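Local coordinates for ricin B lectin (Clostridium thermocellum, PDB 3VSF), which probably hydrolyses beta-1,3-galactan from the chain end as an exo-beta-1,3-galactanase, pairing a family 43 glycosidase with a galactose-binding beta-trefoil module, at residues D375-I387 and D430-G442. Sequence-based numbering, arbitrary orientation.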
loop_
_atom_site.group_PDB
_atom_site.type_symbol
_atom_site.label_atom_id
_atom_site.label_comp_id
_atom_site.label_asym_id
_atom_site.label_seq_id
_atom_site.Cartn_x
_atom_site.Cartn_y
_atom_site.Cartn_z
ATOM N N ASP A 375 5.477 -10.209 -26.980
ATOM C CA ASP A 375 6.233 -8.979 -26.786
ATOM C C ASP A 375 5.312 -7.831 -26.383
ATOM O O ASP A 375 4.088 -7.968 -26.402
ATOM C CB ASP A 375 6.987 -8.623 -28.073
ATOM C CG ASP A 375 7.947 -7.464 -27.892
ATOM O OD1 ASP A 375 8.562 -7.362 -26.812
ATOM O OD2 ASP A 375 8.088 -6.652 -28.833
ATOM N N VAL A 376 5.905 -6.703 -26.007
ATOM C CA VAL A 376 5.145 -5.499 -25.698
ATOM C C VAL A 376 5.329 -4.485 -26.820
ATOM O O VAL A 376 6.441 -4.287 -27.307
ATOM C CB VAL A 376 5.594 -4.870 -24.364
ATOM C CG1 VAL A 376 4.849 -3.570 -24.111
ATOM C CG2 VAL A 376 5.378 -5.846 -23.218
ATOM N N LEU A 377 4.237 -3.849 -27.233
ATOM C CA LEU A 377 4.290 -2.871 -28.315
ATOM C C LEU A 377 5.350 -1.805 -28.055
ATOM O O LEU A 377 5.369 -1.180 -26.994
ATOM C CB LEU A 377 2.923 -2.215 -28.521
ATOM C CG LEU A 377 2.860 -1.159 -29.628
ATOM C CD1 LEU A 377 3.362 -1.732 -30.946
ATOM C CD2 LEU A 377 1.448 -0.610 -29.779
ATOM N N ASP A 378 6.230 -1.608 -29.032
ATOM C CA ASP A 378 7.309 -0.629 -28.924
ATOM C C ASP A 378 8.191 -0.889 -27.708
ATOM O O ASP A 378 8.877 0.012 -27.227
ATOM C CB ASP A 378 6.745 0.794 -28.874
ATOM C CG ASP A 378 6.070 1.200 -30.171
ATOM O OD1 ASP A 378 6.530 0.762 -31.246
ATOM O OD2 ASP A 378 5.078 1.958 -30.115
ATOM N N GLY A 379 8.172 -2.126 -27.221
ATOM C CA GLY A 379 8.942 -2.499 -26.048
ATOM C C GLY A 379 8.738 -1.529 -24.901
ATOM O O GLY A 379 9.663 -1.254 -24.137
ATOM N N SER A 380 7.519 -1.013 -24.781
ATOM C CA SER A 380 7.205 -0.010 -23.770
ATOM C C SER A 380 7.088 -0.614 -22.375
ATOM O O SER A 380 6.740 -1.784 -22.217
ATOM C CB SER A 380 5.910 0.723 -24.131
ATOM O OG SER A 380 5.592 1.709 -23.163
ATOM N N VAL A 381 7.388 0.195 -21.366
ATOM C CA VAL A 381 7.226 -0.216 -19.978
ATOM C C VAL A 381 6.017 0.483 -19.374
ATOM O O VAL A 381 5.703 0.303 -18.198
ATOM C CB VAL A 381 8.475 0.104 -19.138
ATOM C CG1 VAL A 381 9.632 -0.796 -19.546
ATOM C CG2 VAL A 381 8.849 1.572 -19.278
ATOM N N ASP A 382 5.343 1.288 -20.191
ATOM C CA ASP A 382 4.150 2.006 -19.758
ATOM C C ASP A 382 3.061 1.041 -19.308
ATOM O O ASP A 382 3.006 -0.103 -19.759
ATOM C CB ASP A 382 3.624 2.898 -20.884
ATOM C CG ASP A 382 4.538 4.071 -21.174
ATOM O OD1 ASP A 382 5.675 4.080 -20.658
ATOM O OD2 ASP A 382 4.121 4.981 -21.921
ATOM N N ASN A 383 2.196 1.510 -18.416
ATOM C CA ASN A 383 1.097 0.693 -17.925
ATOM C C ASN A 383 -0.004 0.571 -18.973
ATOM O O ASN A 383 -0.300 1.530 -19.686
ATOM C CB ASN A 383 0.535 1.281 -16.628
ATOM C CG ASN A 383 -0.320 0.292 -15.863
ATOM O OD1 ASN A 383 -0.094 -0.918 -15.922
ATOM N ND2 ASN A 383 -1.310 0.803 -15.139
ATOM N N ALA A 384 -0.598 -0.616 -19.066
ATOM C CA ALA A 384 -1.673 -0.885 -20.021
ATOM C C ALA A 384 -1.186 -0.907 -21.469
ATOM O O ALA A 384 -1.982 -0.787 -22.401
ATOM C CB ALA A 384 -2.810 0.118 -19.851
ATOM N N ALA A 385 0.121 -1.062 -21.654
ATOM C CA ALA A 385 0.696 -1.142 -22.993
ATOM C C ALA A 385 0.192 -2.385 -23.722
ATOM O O ALA A 385 0.076 -3.458 -23.130
ATOM C CB ALA A 385 2.215 -1.143 -22.922
ATOM N N GLN A 386 -0.105 -2.230 -25.008
ATOM C CA GLN A 386 -0.644 -3.321 -25.815
ATOM C C GLN A 386 0.365 -4.450 -25.997
ATOM O O GLN A 386 1.547 -4.206 -26.237
ATOM C CB GLN A 386 -1.090 -2.798 -27.183
ATOM C CG GLN A 386 -1.523 -3.884 -28.158
ATOM C CD GLN A 386 -2.842 -4.523 -27.773
ATOM O OE1 GLN A 386 -3.832 -3.833 -27.536
ATOM N NE2 GLN A 386 -2.861 -5.850 -27.705
ATOM N N ILE A 387 -0.110 -5.686 -25.882
ATOM C CA ILE A 387 0.733 -6.856 -26.096
ATOM C C ILE A 387 0.663 -7.302 -27.551
ATOM O O ILE A 387 -0.421 -7.519 -28.093
ATOM C CB ILE A 387 0.318 -8.032 -25.191
ATOM C CG1 ILE A 387 0.481 -7.652 -23.717
ATOM C CG2 ILE A 387 1.143 -9.266 -25.509
ATOM C CD1 ILE A 387 1.903 -7.308 -23.328
ATOM N N ASP A 430 -14.680 -12.713 -26.949
ATOM C CA ASP A 430 -13.712 -12.982 -28.004
ATOM C C ASP A 430 -13.156 -11.670 -28.540
ATOM O O ASP A 430 -13.888 -10.694 -28.697
ATOM C CB ASP A 430 -14.356 -13.773 -29.146
ATOM C CG ASP A 430 -14.564 -15.235 -28.803
ATOM O OD1 ASP A 430 -13.855 -15.748 -27.911
ATOM O OD2 ASP A 430 -15.431 -15.876 -29.435
ATOM N N GLY A 431 -11.858 -11.648 -28.821
ATOM C CA GLY A 431 -11.221 -10.463 -29.360
ATOM C C GLY A 431 -10.774 -9.506 -28.276
ATOM O O GLY A 431 -10.248 -8.432 -28.565
ATOM N N GLY A 432 -10.990 -9.897 -27.023
ATOM C CA GLY A 432 -10.575 -9.093 -25.888
ATOM C C GLY A 432 -9.072 -8.894 -25.863
ATOM O O GLY A 432 -8.312 -9.846 -25.693
ATOM N N VAL A 433 -8.646 -7.647 -26.032
ATOM C CA VAL A 433 -7.227 -7.315 -26.110
ATOM C C VAL A 433 -6.461 -7.651 -24.833
ATOM O O VAL A 433 -6.972 -7.484 -23.726
ATOM C CB VAL A 433 -7.028 -5.823 -26.450
ATOM C CG1 VAL A 433 -5.886 -5.229 -25.638
ATOM C CG2 VAL A 433 -6.794 -5.644 -27.942
ATOM N N LEU A 434 -5.232 -8.132 -25.000
ATOM C CA LEU A 434 -4.338 -8.384 -23.874
ATOM C C LEU A 434 -3.335 -7.247 -23.721
ATOM O O LEU A 434 -2.823 -6.721 -24.709
ATOM C CB LEU A 434 -3.601 -9.712 -24.053
ATOM C CG LEU A 434 -4.205 -10.940 -23.368
ATOM C CD1 LEU A 434 -5.678 -11.089 -23.713
ATOM C CD2 LEU A 434 -3.433 -12.198 -23.739
ATOM N N ILE A 435 -3.058 -6.872 -22.477
ATOM C CA ILE A 435 -2.117 -5.799 -22.189
ATOM C C ILE A 435 -1.197 -6.194 -21.044
ATOM O O ILE A 435 -1.373 -7.245 -20.430
ATOM C CB ILE A 435 -2.848 -4.501 -21.789
ATOM C CG1 ILE A 435 -3.651 -4.719 -20.505
ATOM C CG2 ILE A 435 -3.755 -4.026 -22.912
ATOM C CD1 ILE A 435 -4.418 -3.498 -20.046
ATOM N N GLN A 436 -0.208 -5.352 -20.766
ATOM C CA GLN A 436 0.589 -5.501 -19.556
ATOM C C GLN A 436 0.082 -4.495 -18.531
ATOM O O GLN A 436 -0.035 -3.306 -18.825
ATOM C CB GLN A 436 2.078 -5.288 -19.838
ATOM C CG GLN A 436 2.448 -3.874 -20.258
ATOM C CD GLN A 436 3.947 -3.652 -20.287
ATOM O OE1 GLN A 436 4.726 -4.570 -20.026
ATOM N NE2 GLN A 436 4.359 -2.430 -20.599
ATOM N N TYR A 437 -0.236 -4.973 -17.335
ATOM C CA TYR A 437 -0.826 -4.112 -16.319
ATOM C C TYR A 437 -0.222 -4.379 -14.947
ATOM O O TYR A 437 0.378 -5.428 -14.715
ATOM C CB TYR A 437 -2.343 -4.311 -16.276
ATOM C CG TYR A 437 -3.105 -3.158 -15.663
ATOM C CD1 TYR A 437 -3.284 -1.971 -16.361
ATOM C CD2 TYR A 437 -3.656 -3.260 -14.392
ATOM C CE1 TYR A 437 -3.984 -0.914 -15.808
ATOM C CE2 TYR A 437 -4.357 -2.207 -13.831
ATOM C CZ TYR A 437 -4.519 -1.039 -14.543
ATOM O OH TYR A 437 -5.216 0.012 -13.991
ATOM N N THR A 438 -0.383 -3.419 -14.044
ATOM C CA THR A 438 0.104 -3.559 -12.679
ATOM C C THR A 438 -0.531 -4.781 -12.030
ATOM O O THR A 438 -1.720 -5.040 -12.212
ATOM C CB THR A 438 -0.237 -2.316 -11.841
ATOM O OG1 THR A 438 -1.561 -2.443 -11.308
ATOM C CG2 THR A 438 -0.163 -1.063 -12.698
ATOM N N SER A 439 0.262 -5.539 -11.281
ATOM C CA SER A 439 -0.249 -6.724 -10.605
ATOM C C SER A 439 -1.298 -6.327 -9.571
ATOM O O SER A 439 -1.069 -5.432 -8.758
ATOM C CB SER A 439 0.887 -7.500 -9.938
ATOM O OG SER A 439 0.406 -8.687 -9.333
ATOM N N ASN A 440 -2.448 -6.991 -9.607
ATOM C CA ASN A 440 -3.536 -6.668 -8.690
ATOM C C ASN A 440 -4.319 -7.895 -8.230
ATOM O O ASN A 440 -5.463 -7.782 -7.787
ATOM C CB ASN A 440 -4.480 -5.640 -9.315
ATOM C CG ASN A 440 -5.066 -6.110 -10.632
ATOM O OD1 ASN A 440 -5.263 -7.305 -10.847
ATOM N ND2 ASN A 440 -5.344 -5.166 -11.522
ATOM N N GLY A 441 -3.696 -9.064 -8.341
ATOM C CA GLY A 441 -4.294 -10.300 -7.871
ATOM C C GLY A 441 -5.561 -10.693 -8.608
ATOM O O GLY A 441 -6.228 -11.658 -8.236
ATOM N N GLY A 442 -5.893 -9.945 -9.655
ATOM C CA GLY A 442 -7.078 -10.230 -10.444
ATOM C C GLY A 442 -6.953 -11.532 -11.210
ATOM O O GLY A 442 -5.859 -11.909 -11.633
#
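The backbone carbonyls of S380 and D382, in the loop after strand 373-376, grip NE2 of the Q436 side-chain amide: NE2 donates to D382 O at 2.8 Å and to S380 O at 3.0 Å. The second is approached from above its carbonyl plane, and both partners lie tilted from the Q436 amide plane. CG of Q436 sits between its backbone N and carbonyl carbon (chi1 66°), and the chain then runs extended into the loop, passing A385 CB and crossing the V376 methyls at about a right angle. The backbone of Q436 is held as well: its O accepts from A384 N, within the type II turn D382-A385, at 2.8 Å, and its N donates to A385 O at 3.0 Å. Farther along the antiparallel pair, I387 N donates to L434 O, while I387 CG1 lies against the I435 backbone. At the turn, the N383 amide crosses the Y437 ring obliquely, their planes 31° apart, and OD1 takes a weak bond from T438 N. Q386 bends back at chi2 (71°), which puts NE2 on I387 O and OE1 beside the V433 methyls. Strand 479-484 pairs with both strands. Y437 also touches D422, a galactose-binding residue, and N440 of the same site follows the strand. With main-chain carbonyls as its acceptors, the buried Q436 amide ties the shape of this beta-trefoil hairpin loop to the strand that leads toward the galactose site.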